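Local coordinates for p800 reaction center core protein (PDB 5V8K), which forms the homodimeric core of a heliobacterial photosynthetic reaction center, holding bacteriochlorophylls, calcium and an iron-sulfur cluster that probably serves electron transfer, at residues F330-I335 / A382-G387; Y458-W463 / F503-Q508. All blocks are in the same frame, centred on the assembly; numbering follows the deposited sequence.

How the contacts relate
Contact 1 (330-335 with 382-387) and contact 2 (458-463 with 503-508) follow one another along the chain and lie on the same side of its centre. Their centres are about 17 Å apart. The nearest atoms of the two are about 5 Å apart, without touching. Helix 449-459 comes between them: Pro454 meets Tyr333 and Ile385 of contact 1, and the end of that helix enters contact 2. Each contact has a metal at its margin. In contact 1 it is the magnesium of a bacteriochlorophyll g, bound by His383. In contact 2 it is a calcium ion, bound by Asp460. Tyr333, Ala384 and Ile506 belong to one bacteriochlorophyll g' pocket, so both contacts border that pigment.

Contact 1. Residues F330-I335 / A382-G387; sequences FVSYGI and AHAIAG. With GBF (Bacteriochlorophyll g), chain Z.
The segments 330-335 and 382-387, of helices 311-344 and 376-401, lie at 132° between their directions, their axes 8.1 Å apart at closest approach. Ser332 CA is 5.4 Å from Ala384 CA. The small Ser332 and Ala384 at the crossing are consistent with so close an approach. Ser332 lies against the backbone of Ala384: its OG is 3.4 Å from Ala384 CA. The hydroxyl sits between the backbone N and the carbonyl carbon (chi1 63°), where it bonds Pro328 O one turn back in its own helix. It therefore adds bulk but no polar bond across the contact. On one flank Ser332 CB touches His383 CB at 3.8 Å. On the other, the end of the Tyr333 ring comes over to Ala384, where CE1 meets the methyl CB obliquely at 3.6 Å. The phenol continues to a water that accepts from Tyr333 OH at 2.6 Å and donates to Ala384 O. This bridge is the polar link between the segments.

Both segments lie in predicted membrane-spanning helices of the Photosystem I PsaA/PsaB family, and here helix 376-401 provides an axial ligand to a bacteriochlorophyll g. His383 NE2 binds its magnesium at 2.5 Å. The histidine CG is anti to the carbonyl carbon (chi1 -72°), which sends the imidazole out along the flank of the helix pair to the pigment. His383 ND1 bonds Phe379 O, a second-shell carbonyl that fixes the ring rotation. With an alanine here the magnesium would probably lose this axial ligand, and a gap would be likely to open between helix and macrocycle. Nearby methyls help seat the pigment: Ala386 CB is 3.5 Å from its CMA, and Ala382 CB touches its CED. Leu365 N also hydrogen-bonds this bacteriochlorophyll.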
ATOM      1  N   PHE A 330       6.750   8.116  19.748  1.00 42.12           N
ATOM      2  CA  PHE A 330       8.170   8.380  19.628  1.00 40.72           C
ATOM      3  C   PHE A 330       8.962   7.381  20.446  1.00 39.91           C
ATOM      4  O   PHE A 330       9.951   6.831  19.965  1.00 40.35           O
ATOM      5  CB  PHE A 330       8.495   9.819  20.081  1.00 44.71           C
ATOM      6  CG  PHE A 330       9.951  10.192  19.931  1.00 45.68           C
ATOM      7  CD1 PHE A 330      10.856   9.914  20.929  1.00 45.52           C
ATOM      8  CD2 PHE A 330      10.405  10.770  18.776  1.00 44.95           C
ATOM      9  CE1 PHE A 330      12.204  10.252  20.794  1.00 47.82           C
ATOM     10  CE2 PHE A 330      11.763  11.113  18.618  1.00 51.06           C
ATOM     11  CZ  PHE A 330      12.654  10.846  19.638  1.00 48.11           C
ATOM     12  N   VAL A 331       8.546   7.146  21.683  1.00 39.80           N
ATOM     13  CA  VAL A 331       9.259   6.229  22.563  1.00 40.35           C
ATOM     14  C   VAL A 331       9.197   4.792  22.022  1.00 41.69           C
ATOM     15  O   VAL A 331      10.230   4.117  21.902  1.00 41.52           O
ATOM     16  CB  VAL A 331       8.680   6.326  23.988  1.00 44.97           C
ATOM     17  CG1 VAL A 331       9.154   5.210  24.838  1.00 42.99           C
ATOM     18  CG2 VAL A 331       9.085   7.659  24.659  1.00 44.29           C
ATOM     19  N   SER A 332       7.984   4.318  21.668  1.00 38.52           N
ATOM     20  CA  SER A 332       7.784   2.927  21.256  1.00 40.16           C
ATOM     21  C   SER A 332       8.424   2.660  19.893  1.00 39.83           C
ATOM     22  O   SER A 332       9.276   1.780  19.771  1.00 39.91           O
ATOM     23  CB  SER A 332       6.283   2.574  21.243  1.00 38.02           C
ATOM     24  OG  SER A 332       5.542   3.330  20.295  1.00 40.11           O
ATOM     25  N   TYR A 333       8.087   3.454  18.870  1.00 37.38           N
ATOM     26  CA  TYR A 333       8.613   3.202  17.539  1.00 36.26           C
ATOM     27  C   TYR A 333      10.088   3.580  17.443  1.00 37.84           C
ATOM     28  O   TYR A 333      10.841   2.971  16.680  1.00 38.48           O
ATOM     29  CB  TYR A 333       7.759   3.927  16.493  1.00 35.09           C
ATOM     30  CG  TYR A 333       6.388   3.269  16.282  1.00 38.56           C
ATOM     31  CD1 TYR A 333       5.364   3.432  17.205  1.00 37.37           C
ATOM     32  CD2 TYR A 333       6.138   2.466  15.185  1.00 39.28           C
ATOM     33  CE1 TYR A 333       4.126   2.800  17.042  1.00 37.60           C
ATOM     34  CE2 TYR A 333       4.885   1.831  15.008  1.00 37.10           C
ATOM     35  CZ  TYR A 333       3.903   2.018  15.943  1.00 38.87           C
ATOM     36  OH  TYR A 333       2.692   1.415  15.807  1.00 41.08           O
ATOM     37  N   GLY A 334      10.539   4.576  18.200  1.00 40.39           N
ATOM     38  CA  GLY A 334      11.948   4.879  18.187  1.00 37.22           C
ATOM     39  C   GLY A 334      12.788   3.781  18.822  1.00 39.28           C
ATOM     40  O   GLY A 334      13.818   3.365  18.277  1.00 39.56           O
ATOM     41  N   ILE A 335      12.369   3.305  19.994  1.00 37.35           N
ATOM     42  CA  ILE A 335      13.072   2.183  20.609  1.00 38.82           C
ATOM     43  C   ILE A 335      13.061   0.971  19.689  1.00 38.76           C
ATOM     44  O   ILE A 335      14.090   0.299  19.505  1.00 37.43           O
ATOM     45  CB  ILE A 335      12.471   1.836  21.979  1.00 41.98           C
ATOM     46  CG1 ILE A 335      12.897   2.864  23.025  1.00 41.34           C
ATOM     47  CG2 ILE A 335      12.963   0.453  22.450  1.00 39.54           C
ATOM     48  CD1 ILE A 335      12.138   2.709  24.316  1.00 40.60           C
ATOM     49  N   ALA A 382       2.660  -1.654  24.582  1.00 36.04           N
ATOM     50  CA  ALA A 382       1.680  -0.838  25.272  1.00 38.81           C
ATOM     51  C   ALA A 382       1.819   0.649  24.919  1.00 39.14           C
ATOM     52  O   ALA A 382       0.813   1.350  24.755  1.00 36.53           O
ATOM     53  CB  ALA A 382       1.805  -1.064  26.775  1.00 37.87           C
ATOM     54  N   HIS A 383       3.041   1.151  24.764  1.00 37.27           N
ATOM     55  CA  HIS A 383       3.166   2.545  24.339  1.00 36.17           C
ATOM     56  C   HIS A 383       2.782   2.735  22.881  1.00 36.40           C
ATOM     57  O   HIS A 383       2.315   3.813  22.515  1.00 36.22           O
ATOM     58  CB  HIS A 383       4.565   3.061  24.619  1.00 36.75           C
ATOM     59  CG  HIS A 383       4.812   3.265  26.068  1.00 39.87           C
ATOM     60  ND1 HIS A 383       5.186   2.237  26.904  1.00 45.94           N
ATOM     61  CD2 HIS A 383       4.669   4.358  26.849  1.00 38.96           C
ATOM     62  CE1 HIS A 383       5.288   2.693  28.138  1.00 45.16           C
ATOM     63  NE2 HIS A 383       5.016   3.986  28.126  1.00 46.21           N
ATOM     64  N   ALA A 384       2.938   1.717  22.036  1.00 36.96           N
ATOM     65  CA  ALA A 384       2.517   1.873  20.650  1.00 36.09           C
ATOM     66  C   ALA A 384       0.983   1.885  20.536  1.00 37.30           C
ATOM     67  O   ALA A 384       0.409   2.636  19.741  1.00 35.61           O
ATOM     68  CB  ALA A 384       3.123   0.756  19.800  1.00 34.76           C
ATOM     69  N   ILE A 385       0.317   1.064  21.337  1.00 36.11           N
ATOM     70  CA  ILE A 385      -1.132   1.008  21.379  1.00 36.86           C
ATOM     71  C   ILE A 385      -1.712   2.264  22.026  1.00 37.65           C
ATOM     72  O   ILE A 385      -2.662   2.862  21.515  1.00 39.74           O
ATOM     73  CB  ILE A 385      -1.564  -0.268  22.126  1.00 37.70           C
ATOM     74  CG1 ILE A 385      -1.151  -1.467  21.300  1.00 34.14           C
ATOM     75  CG2 ILE A 385      -3.069  -0.299  22.424  1.00 36.37           C
ATOM     76  CD1 ILE A 385      -1.220  -2.773  22.058  1.00 34.40           C
ATOM     77  N   ALA A 386      -1.206   2.645  23.188  1.00 39.58           N
ATOM     78  CA  ALA A 386      -1.604   3.924  23.784  1.00 42.19           C
ATOM     79  C   ALA A 386      -1.426   5.083  22.798  1.00 40.87           C
ATOM     80  O   ALA A 386      -2.325   5.912  22.616  1.00 43.80           O
ATOM     81  CB  ALA A 386      -0.795   4.175  25.042  1.00 42.05           C
ATOM     82  N   GLY A 387      -0.272   5.148  22.144  1.00 41.54           N
ATOM     83  CA  GLY A 387      -0.057   6.197  21.146  1.00 40.47           C
ATOM     84  C   GLY A 387      -1.030   6.107  19.979  1.00 41.63           C
ATOM     85  O   GLY A 387      -1.508   7.129  19.472  1.00 40.94           O
TER
HETATM   86 MG   GBF Z1024       3.845   5.279  29.857  1.00 46.72          MG
HETATM   87  CHA GBF Z1024       3.225   2.260  31.457  1.00 43.81           C
HETATM   88  CHB GBF Z1024       0.886   5.241  28.466  1.00 43.44           C
HETATM   89  CHC GBF Z1024       4.554   8.520  28.840  1.00 44.96           C
HETATM   90  CHD GBF Z1024       6.935   5.353  31.709  1.00 46.87           C
HETATM   91  NA  GBF Z1024       2.367   4.013  29.923  1.00 42.94           N
HETATM   92  C1A GBF Z1024       2.133   2.902  30.641  1.00 45.34           C
HETATM   93  C2A GBF Z1024       1.028   2.033  30.139  1.00 50.77           C
HETATM   94  C3A GBF Z1024       0.218   3.101  29.428  1.00 45.41           C
HETATM   95  C4A GBF Z1024       1.232   4.182  29.240  1.00 49.06           C
HETATM   96  CMA GBF Z1024      -0.334   2.558  28.106  1.00 42.44           C
HETATM   97  CAA GBF Z1024       0.185   1.265  31.171  1.00 57.77           C
HETATM   98  CBA GBF Z1024      -0.189   2.154  32.355  1.00 68.30           C
HETATM   99  CGA GBF Z1024      -0.765   1.309  33.468  1.00 76.98           C
HETATM  100  O1A GBF Z1024      -0.253   0.257  33.813  1.00 77.31           O
HETATM  101  O2A GBF Z1024      -1.786   1.884  34.320  1.00 84.91           O
HETATM  102  NB  GBF Z1024       2.851   6.674  28.756  1.00 44.03           N
HETATM  103  C1B GBF Z1024       1.616   6.512  28.268  1.00 42.56           C
HETATM  104  C2B GBF Z1024       1.213   7.671  27.626  1.00 44.30           C
HETATM  105  C3B GBF Z1024       2.270   8.576  27.769  1.00 45.40           C
HETATM  106  C4B GBF Z1024       3.270   7.903  28.474  1.00 43.92           C
HETATM  107  CMB GBF Z1024      -0.133   7.833  26.966  1.00 43.41           C
HETATM  108  CAB GBF Z1024       2.390   9.979  27.306  1.00 50.58           C
HETATM  109  CBB GBF Z1024       1.451  10.731  26.798  1.00 52.40           C
HETATM  110  NC  GBF Z1024       5.356   6.590  30.223  1.00 51.07           N
HETATM  111  C1C GBF Z1024       5.503   7.810  29.719  1.00 51.64           C
HETATM  112  C2C GBF Z1024       6.694   8.668  29.906  1.00 51.13           C
HETATM  113  C3C GBF Z1024       7.265   7.652  30.773  1.00 52.06           C
HETATM  114  C4C GBF Z1024       6.522   6.499  30.908  1.00 53.58           C
HETATM  115  CMC GBF Z1024       7.391   8.701  28.559  1.00 46.58           C
HETATM  116  CAC GBF Z1024       8.591   7.805  31.423  1.00 57.18           C
HETATM  117  CBC GBF Z1024       9.420   9.063  31.277  1.00 53.78           C
HETATM  118  ND  GBF Z1024       4.839   4.253  31.270  1.00 45.96           N
HETATM  119  C1D GBF Z1024       6.033   4.224  31.849  1.00 47.40           C
HETATM  120  C2D GBF Z1024       6.551   2.973  32.707  1.00 48.82           C
HETATM  121  C3D GBF Z1024       5.347   2.325  32.415  1.00 46.34           C
HETATM  122  C4D GBF Z1024       4.378   3.015  31.639  1.00 44.69           C
HETATM  123  CMD GBF Z1024       7.811   2.652  33.446  1.00 49.60           C
HETATM  124  CAD GBF Z1024       4.779   0.986  32.669  1.00 49.69           C
HETATM  125  OBD GBF Z1024       5.087   0.011  33.438  1.00 53.10           O
HETATM  126  CBD GBF Z1024       3.427   0.919  32.047  1.00 47.02           C
HETATM  127  CGD GBF Z1024       3.389  -0.130  30.985  1.00 46.50           C
HETATM  128  O1D GBF Z1024       4.129  -0.134  30.020  1.00 52.05           O
HETATM  129  O2D GBF Z1024       2.467  -1.212  31.095  1.00 51.26           O
HETATM  130  CED GBF Z1024       2.606  -2.258  30.131  1.00 41.44           C
HETATM  131  C1  GBF Z1024      -2.085   1.252  35.558  1.00 81.78           C
HETATM  132  C2  GBF Z1024      -3.476   1.618  36.038  1.00 78.38           C
HETATM  133  C3  GBF Z1024      -3.721   2.718  36.766  1.00 82.69           C
HETATM  134  C4  GBF Z1024      -2.634   3.677  37.149  1.00 85.86           C
HETATM  135  C5  GBF Z1024      -5.133   3.005  37.199  1.00 82.66           C
HETATM  136  O   HOH W   1       0.673   2.459  17.120  1.00 34.92           O

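Contact 2. Residues Y458-W463 / F503-Q508; sequences YIDGCW and FSYIIQ. With CA (calcium ion), chain B; GBF (Bacteriochlorophyll g), chain Y.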
ATOM      1  N   TYR A 458       0.781  -8.150  19.234  1.00 31.92           N
ATOM      2  CA  TYR A 458       1.088  -8.501  20.617  1.00 34.26           C
ATOM      3  C   TYR A 458       0.326  -9.753  21.051  1.00 36.45           C
ATOM      4  O   TYR A 458       0.906 -10.692  21.620  1.00 35.63           O
ATOM      5  CB  TYR A 458       0.773  -7.332  21.540  1.00 32.19           C
ATOM      6  CG  TYR A 458       0.960  -7.680  22.981  1.00 34.11           C
ATOM      7  CD1 TYR A 458       2.218  -7.664  23.553  1.00 33.71           C
ATOM      8  CD2 TYR A 458      -0.106  -8.017  23.779  1.00 33.76           C
ATOM      9  CE1 TYR A 458       2.414  -8.016  24.876  1.00 37.01           C
ATOM     10  CE2 TYR A 458       0.076  -8.349  25.112  1.00 36.14           C
ATOM     11  CZ  TYR A 458       1.347  -8.373  25.649  1.00 37.53           C
ATOM     12  OH  TYR A 458       1.562  -8.711  26.988  1.00 39.77           O
ATOM     13  N   ILE A 459      -0.985  -9.766  20.811  1.00 33.76           N
ATOM     14  CA  ILE A 459      -1.838 -10.838  21.313  1.00 36.04           C
ATOM     15  C   ILE A 459      -1.441 -12.176  20.692  1.00 37.84           C
ATOM     16  O   ILE A 459      -1.503 -13.215  21.342  1.00 35.01           O
ATOM     17  CB  ILE A 459      -3.313 -10.467  21.049  1.00 36.28           C
ATOM     18  CG1 ILE A 459      -3.779  -9.455  22.098  1.00 33.82           C
ATOM     19  CG2 ILE A 459      -4.229 -11.710  21.021  1.00 35.18           C
ATOM     20  CD1 ILE A 459      -5.092  -8.774  21.730  1.00 34.90           C
ATOM     21  N   ASP A 460      -1.016 -12.169  19.445  1.00 31.75           N
ATOM     22  CA  ASP A 460      -0.593 -13.392  18.800  1.00 32.56           C
ATOM     23  C   ASP A 460       0.847 -13.778  19.126  1.00 34.72           C
ATOM     24  O   ASP A 460       1.384 -14.642  18.438  1.00 33.93           O
ATOM     25  CB  ASP A 460      -0.728 -13.296  17.285  1.00 30.77           C
ATOM     26  CG  ASP A 460      -1.267 -14.603  16.664  1.00 33.64           C
ATOM     27  OD1 ASP A 460      -1.959 -15.367  17.351  1.00 34.89           O
ATOM     28  OD2 ASP A 460      -0.960 -14.861  15.490  1.00 32.11           O
ATOM     29  N   GLY A 461       1.489 -13.174  20.123  1.00 35.84           N
ATOM     30  CA  GLY A 461       2.796 -13.651  20.553  1.00 35.23           C
ATOM     31  C   GLY A 461       4.002 -13.156  19.766  1.00 38.12           C
ATOM     32  O   GLY A 461       5.077 -13.747  19.895  1.00 38.03           O
ATOM     33  N   CYS A 462       3.864 -12.121  18.937  1.00 39.70           N
ATOM     34  CA  CYS A 462       5.037 -11.438  18.388  1.00 41.04           C
ATOM     35  C   CYS A 462       5.933 -10.869  19.485  1.00 42.89           C
ATOM     36  O   CYS A 462       5.462 -10.381  20.519  1.00 40.09           O
ATOM     37  CB  CYS A 462       4.654 -10.282  17.475  1.00 41.89           C
ATOM     38  SG  CYS A 462       4.009 -10.779  15.942  1.00 41.67           S
ATOM     39  N   TRP A 463       7.238 -10.912  19.231  1.00 38.42           N
ATOM     40  CA  TRP A 463       8.185 -10.107  19.990  1.00 36.90           C
ATOM     41  C   TRP A 463       8.000  -8.639  19.607  1.00 38.05           C
ATOM     42  O   TRP A 463       8.136  -8.266  18.434  1.00 37.99           O
ATOM     43  CB  TRP A 463       9.613 -10.575  19.712  1.00 37.38           C
ATOM     44  CG  TRP A 463      10.690  -9.799  20.433  1.00 37.18           C
ATOM     45  CD1 TRP A 463      11.591  -8.923  19.886  1.00 38.84           C
ATOM     46  CD2 TRP A 463      10.970  -9.835  21.827  1.00 39.78           C
ATOM     47  NE1 TRP A 463      12.431  -8.445  20.853  1.00 38.10           N
ATOM     48  CE2 TRP A 463      12.071  -8.986  22.057  1.00 40.50           C
ATOM     49  CE3 TRP A 463      10.409 -10.523  22.905  1.00 41.45           C
ATOM     50  CZ2 TRP A 463      12.598  -8.791  23.303  1.00 41.67           C
ATOM     51  CZ3 TRP A 463      10.939 -10.342  24.131  1.00 42.87           C
ATOM     52  CH2 TRP A 463      12.029  -9.478  24.334  1.00 43.58           C
ATOM     53  N   PHE A 503       7.550  -8.395  11.291  1.00 32.82           N
ATOM     54  CA  PHE A 503       7.990  -8.664   9.923  1.00 33.82           C
ATOM     55  C   PHE A 503       8.437 -10.126   9.766  1.00 36.44           C
ATOM     56  O   PHE A 503       8.072 -10.799   8.796  1.00 37.86           O
ATOM     57  CB  PHE A 503       9.078  -7.651   9.569  1.00 31.97           C
ATOM     58  CG  PHE A 503       9.630  -7.743   8.179  1.00 35.68           C
ATOM     59  CD1 PHE A 503      10.635  -8.635   7.894  1.00 35.23           C
ATOM     60  CD2 PHE A 503       9.234  -6.842   7.185  1.00 36.50           C
ATOM     61  CE1 PHE A 503      11.171  -8.712   6.637  1.00 37.57           C
ATOM     62  CE2 PHE A 503       9.797  -6.913   5.882  1.00 38.06           C
ATOM     63  CZ  PHE A 503      10.757  -7.851   5.625  1.00 36.55           C
ATOM     64  N   SER A 504       9.194 -10.641  10.738  1.00 34.70           N
ATOM     65  CA  SER A 504       9.616 -12.031  10.717  1.00 34.91           C
ATOM     66  C   SER A 504       8.423 -12.956  10.946  1.00 33.82           C
ATOM     67  O   SER A 504       8.332 -14.024  10.344  1.00 34.08           O
ATOM     68  CB  SER A 504      10.684 -12.252  11.786  1.00 34.62           C
ATOM     69  OG  SER A 504      11.845 -11.487  11.517  1.00 37.84           O
ATOM     70  N   TYR A 505       7.501 -12.534  11.811  1.00 34.19           N
ATOM     71  CA  TYR A 505       6.304 -13.305  12.095  1.00 33.76           C
ATOM     72  C   TYR A 505       5.421 -13.399  10.857  1.00 33.59           C
ATOM     73  O   TYR A 505       4.804 -14.443  10.600  1.00 34.25           O
ATOM     74  CB  TYR A 505       5.575 -12.684  13.298  1.00 34.64           C
ATOM     75  CG  TYR A 505       4.071 -12.854  13.433  1.00 37.75           C
ATOM     76  CD1 TYR A 505       3.216 -11.998  12.776  1.00 33.65           C
ATOM     77  CD2 TYR A 505       3.518 -13.778  14.297  1.00 38.16           C
ATOM     78  CE1 TYR A 505       1.847 -12.082  12.921  1.00 36.66           C
ATOM     79  CE2 TYR A 505       2.167 -13.891  14.447  1.00 34.68           C
ATOM     80  CZ  TYR A 505       1.313 -13.039  13.756  1.00 36.59           C
ATOM     81  OH  TYR A 505      -0.074 -13.119  13.879  1.00 44.62           O
ATOM     82  N   ILE A 506       5.384 -12.337  10.056  1.00 35.00           N
ATOM     83  CA  ILE A 506       4.627 -12.391   8.805  1.00 34.07           C
ATOM     84  C   ILE A 506       5.201 -13.465   7.895  1.00 34.85           C
ATOM     85  O   ILE A 506       4.454 -14.235   7.301  1.00 34.32           O
ATOM     86  CB  ILE A 506       4.574 -11.009   8.114  1.00 32.99           C
ATOM     87  CG1 ILE A 506       3.425 -10.186   8.692  1.00 34.05           C
ATOM     88  CG2 ILE A 506       4.344 -11.142   6.609  1.00 31.14           C
ATOM     89  CD1 ILE A 506       3.400  -8.771   8.298  1.00 31.02           C
ATOM     90  N   ILE A 507       6.530 -13.562   7.806  1.00 32.11           N
ATOM     91  CA  ILE A 507       7.144 -14.581   6.953  1.00 35.24           C
ATOM     92  C   ILE A 507       6.736 -15.982   7.418  1.00 38.36           C
ATOM     93  O   ILE A 507       6.419 -16.860   6.599  1.00 35.89           O
ATOM     94  CB  ILE A 507       8.680 -14.447   6.929  1.00 34.54           C
ATOM     95  CG1 ILE A 507       9.086 -13.172   6.190  1.00 33.55           C
ATOM     96  CG2 ILE A 507       9.330 -15.687   6.229  1.00 36.14           C
ATOM     97  CD1 ILE A 507      10.623 -12.892   6.282  1.00 34.93           C
ATOM     98  N   GLN A 508       6.802 -16.218   8.741  1.00 37.05           N
ATOM     99  CA  GLN A 508       6.541 -17.537   9.298  1.00 38.67           C
ATOM    100  C   GLN A 508       5.060 -17.918   9.203  1.00 38.03           C
ATOM    101  O   GLN A 508       4.732 -19.045   8.841  1.00 38.48           O
ATOM    102  CB  GLN A 508       7.024 -17.572  10.742  1.00 35.69           C
ATOM    103  CG  GLN A 508       6.945 -18.944  11.388  1.00 38.11           C
ATOM    104  CD  GLN A 508       5.559 -19.229  11.965  1.00 40.86           C
ATOM    105  OE1 GLN A 508       4.873 -18.344  12.462  1.00 42.14           O
ATOM    106  NE2 GLN A 508       5.175 -20.483  11.936  1.00 38.22           N
TER
HETATM  107 CA    CA B1032      -1.639 -16.786  14.180  1.00 39.49          CA
HETATM  108 MG   GBF Y1023      -2.890  -4.727  30.878  1.00 45.49          MG
HETATM  109  CHA GBF Y1023      -3.223  -7.810  32.471  1.00 43.81           C
HETATM  110  CHB GBF Y1023      -1.075  -6.249  28.531  1.00 40.13           C
HETATM  111  CHC GBF Y1023      -3.257  -1.796  29.109  1.00 38.79           C
HETATM  112  CHD GBF Y1023      -5.535  -3.607  33.064  1.00 50.45           C
HETATM  113  NA  GBF Y1023      -2.265  -6.598  30.585  1.00 40.40           N
HETATM  114  C1A GBF Y1023      -2.245  -7.694  31.349  1.00 43.16           C
HETATM  115  C2A GBF Y1023      -1.724  -8.965  30.723  1.00 42.64           C
HETATM  116  C3A GBF Y1023      -0.772  -8.320  29.740  1.00 39.71           C
HETATM  117  C4A GBF Y1023      -1.420  -6.986  29.606  1.00 39.33           C
HETATM  118  CMA GBF Y1023       0.634  -8.178  30.357  1.00 38.48           C
HETATM  119  CAA GBF Y1023      -2.680  -9.961  30.051  1.00 41.02           C
HETATM  120  CBA GBF Y1023      -3.762  -9.268  29.239  1.00 40.26           C
HETATM  121  CGA GBF Y1023      -3.298  -8.831  27.865  1.00 42.99           C
HETATM  122  O1A GBF Y1023      -2.454  -9.423  27.221  1.00 40.90           O
HETATM  123  O2A GBF Y1023      -4.000  -7.749  27.223  1.00 41.58           O
HETATM  124  NB  GBF Y1023      -2.267  -4.134  29.047  1.00 40.04           N
HETATM  125  C1B GBF Y1023      -1.471  -4.850  28.241  1.00 38.28           C
HETATM  126  C2B GBF Y1023      -1.184  -4.065  27.127  1.00 41.08           C
HETATM  127  C3B GBF Y1023      -1.793  -2.838  27.296  1.00 40.59           C
HETATM  128  C4B GBF Y1023      -2.438  -2.890  28.535  1.00 42.35           C
HETATM  129  CMB GBF Y1023      -0.366  -4.459  25.921  1.00 37.59           C
HETATM  130  CAB GBF Y1023      -1.661  -1.809  26.248  1.00 45.98           C
HETATM  131  CBB GBF Y1023      -2.255  -0.667  26.108  1.00 48.05           C
HETATM  132  NC  GBF Y1023      -4.115  -3.111  31.064  1.00 47.97           N
HETATM  133  C1C GBF Y1023      -4.097  -2.011  30.306  1.00 45.40           C
HETATM  134  C2C GBF Y1023      -4.929  -0.802  30.522  1.00 54.76           C
HETATM  135  C3C GBF Y1023      -5.540  -1.488  31.675  1.00 52.38           C
HETATM  136  C4C GBF Y1023      -5.059  -2.759  31.964  1.00 49.99           C
HETATM  137  CMC GBF Y1023      -3.986   0.363  30.872  1.00 57.14           C
HETATM  138  CAC GBF Y1023      -6.600  -0.888  32.522  1.00 56.65           C
HETATM  139  CBC GBF Y1023      -7.155   0.478  32.256  1.00 60.35           C
HETATM  140  ND  GBF Y1023      -4.102  -5.375  32.357  1.00 47.56           N
HETATM  141  C1D GBF Y1023      -5.055  -4.985  33.183  1.00 46.97           C
HETATM  142  C2D GBF Y1023      -5.693  -5.955  34.306  1.00 50.19           C
HETATM  143  C3D GBF Y1023      -4.855  -6.955  33.860  1.00 44.15           C
HETATM  144  C4D GBF Y1023      -3.974  -6.682  32.788  1.00 42.51           C
HETATM  145  CMD GBF Y1023      -6.729  -5.894  35.385  1.00 49.26           C
HETATM  146  CAD GBF Y1023      -4.489  -8.277  34.394  1.00 44.47           C
HETATM  147  OBD GBF Y1023      -5.115  -9.135  35.098  1.00 44.28           O
HETATM  148  CBD GBF Y1023      -3.487  -8.873  33.459  1.00 42.67           C
HETATM  149  CGD GBF Y1023      -2.249  -9.215  34.221  1.00 46.15           C
HETATM  150  O1D GBF Y1023      -1.342  -8.394  34.412  1.00 47.34           O
HETATM  151  O2D GBF Y1023      -2.168 -10.528  34.783  1.00 50.71           O
HETATM  152  CED GBF Y1023      -1.007 -10.812  35.552  1.00 48.42           C
HETATM  153  C1  GBF Y1023      -3.602  -7.305  25.928  1.00 35.75           C
HETATM  154  C2  GBF Y1023      -4.711  -6.469  25.372  1.00 36.44           C
HETATM  155  C3  GBF Y1023      -4.575  -5.831  24.210  1.00 43.14           C
HETATM  156  C4  GBF Y1023      -3.283  -5.908  23.468  1.00 40.53           C
HETATM  157  C5  GBF Y1023      -5.722  -5.017  23.664  1.00 39.88           C
HETATM  158  C6  GBF Y1023      -5.396  -3.518  23.821  1.00 43.00           C
HETATM  159  C7  GBF Y1023      -6.475  -2.652  23.187  1.00 46.80           C
HETATM  160  C8  GBF Y1023      -6.911  -1.501  23.752  1.00 49.16           C
HETATM  161  C9  GBF Y1023      -6.334  -0.979  25.047  1.00 42.23           C
HETATM  162  C10 GBF Y1023      -7.952  -0.629  23.092  1.00 52.07           C
HETATM  163  C11 GBF Y1023      -9.140  -1.332  22.539  1.00 44.20           C
HETATM  164  C12 GBF Y1023     -10.265  -0.368  22.221  1.00 43.08           C
HETATM  165  C13 GBF Y1023     -11.495  -0.812  21.901  1.00 43.36           C
HETATM  166  C14 GBF Y1023     -12.571   0.182  21.601  1.00 41.71           C
HETATM  167  C15 GBF Y1023     -11.815  -2.294  21.830  1.00 37.60           C
HETATM  168  O   HOH W   2      -3.354 -17.035  16.006  1.00 32.45           O
HETATM  169  O   HOH W   3      -0.234 -17.878  15.719  1.00 35.86           O
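Cys462 SG sits over one face of the Tyr505 ring, 3.5 Å from the ring centroid and 20° off its normal. The sulfur is shifted toward the CG end, and Tyr505 CG is its nearest ring atom at 3.3 Å. This sulfur-aromatic contact packs the chain just beyond helix 449-459 against helix 502-513. The Tyr505 side chain leaves its helix with CG roughly anti to the backbone N (chi1 153°), and this carries the phenol across to Asp460. There Tyr505 OH donates a short 2.5 Å hydrogen bond to Asp460 OD2, on the anti lone pair. OD2 comes in at the ring edge, near its plane, while the carboxylate plane is turned 88° from the ring.

Asp460 OD2 also binds calcium at 2.4 Å, so one oxygen serves both the metal and the tyrosine. The other oxygen, OD1, accepts from a calcium-bound water at 2.6 Å and forms a salt bridge with Lys261. These partners grip both oxygens and probably stabilise the negative charge. Tyr505 is thus placed in the second shell, and its bond is likely to help fix Asp460. The backbone places Asp460 just where the helix stops. Gly461, at positive phi, is the C-prime residue of a Schellman motif, closed by Gly461 N to Tyr458 O at 3.0 Å and Cys462 N to Phe457 O. Tyr458 CE2 approaches the ester oxygen O1A of a bacteriochlorophyll g at 3.5 Å. The arrangement is a calcium site built at a helix C-terminus, completed by Gln509, the carbonyl of Leu597 and two waters.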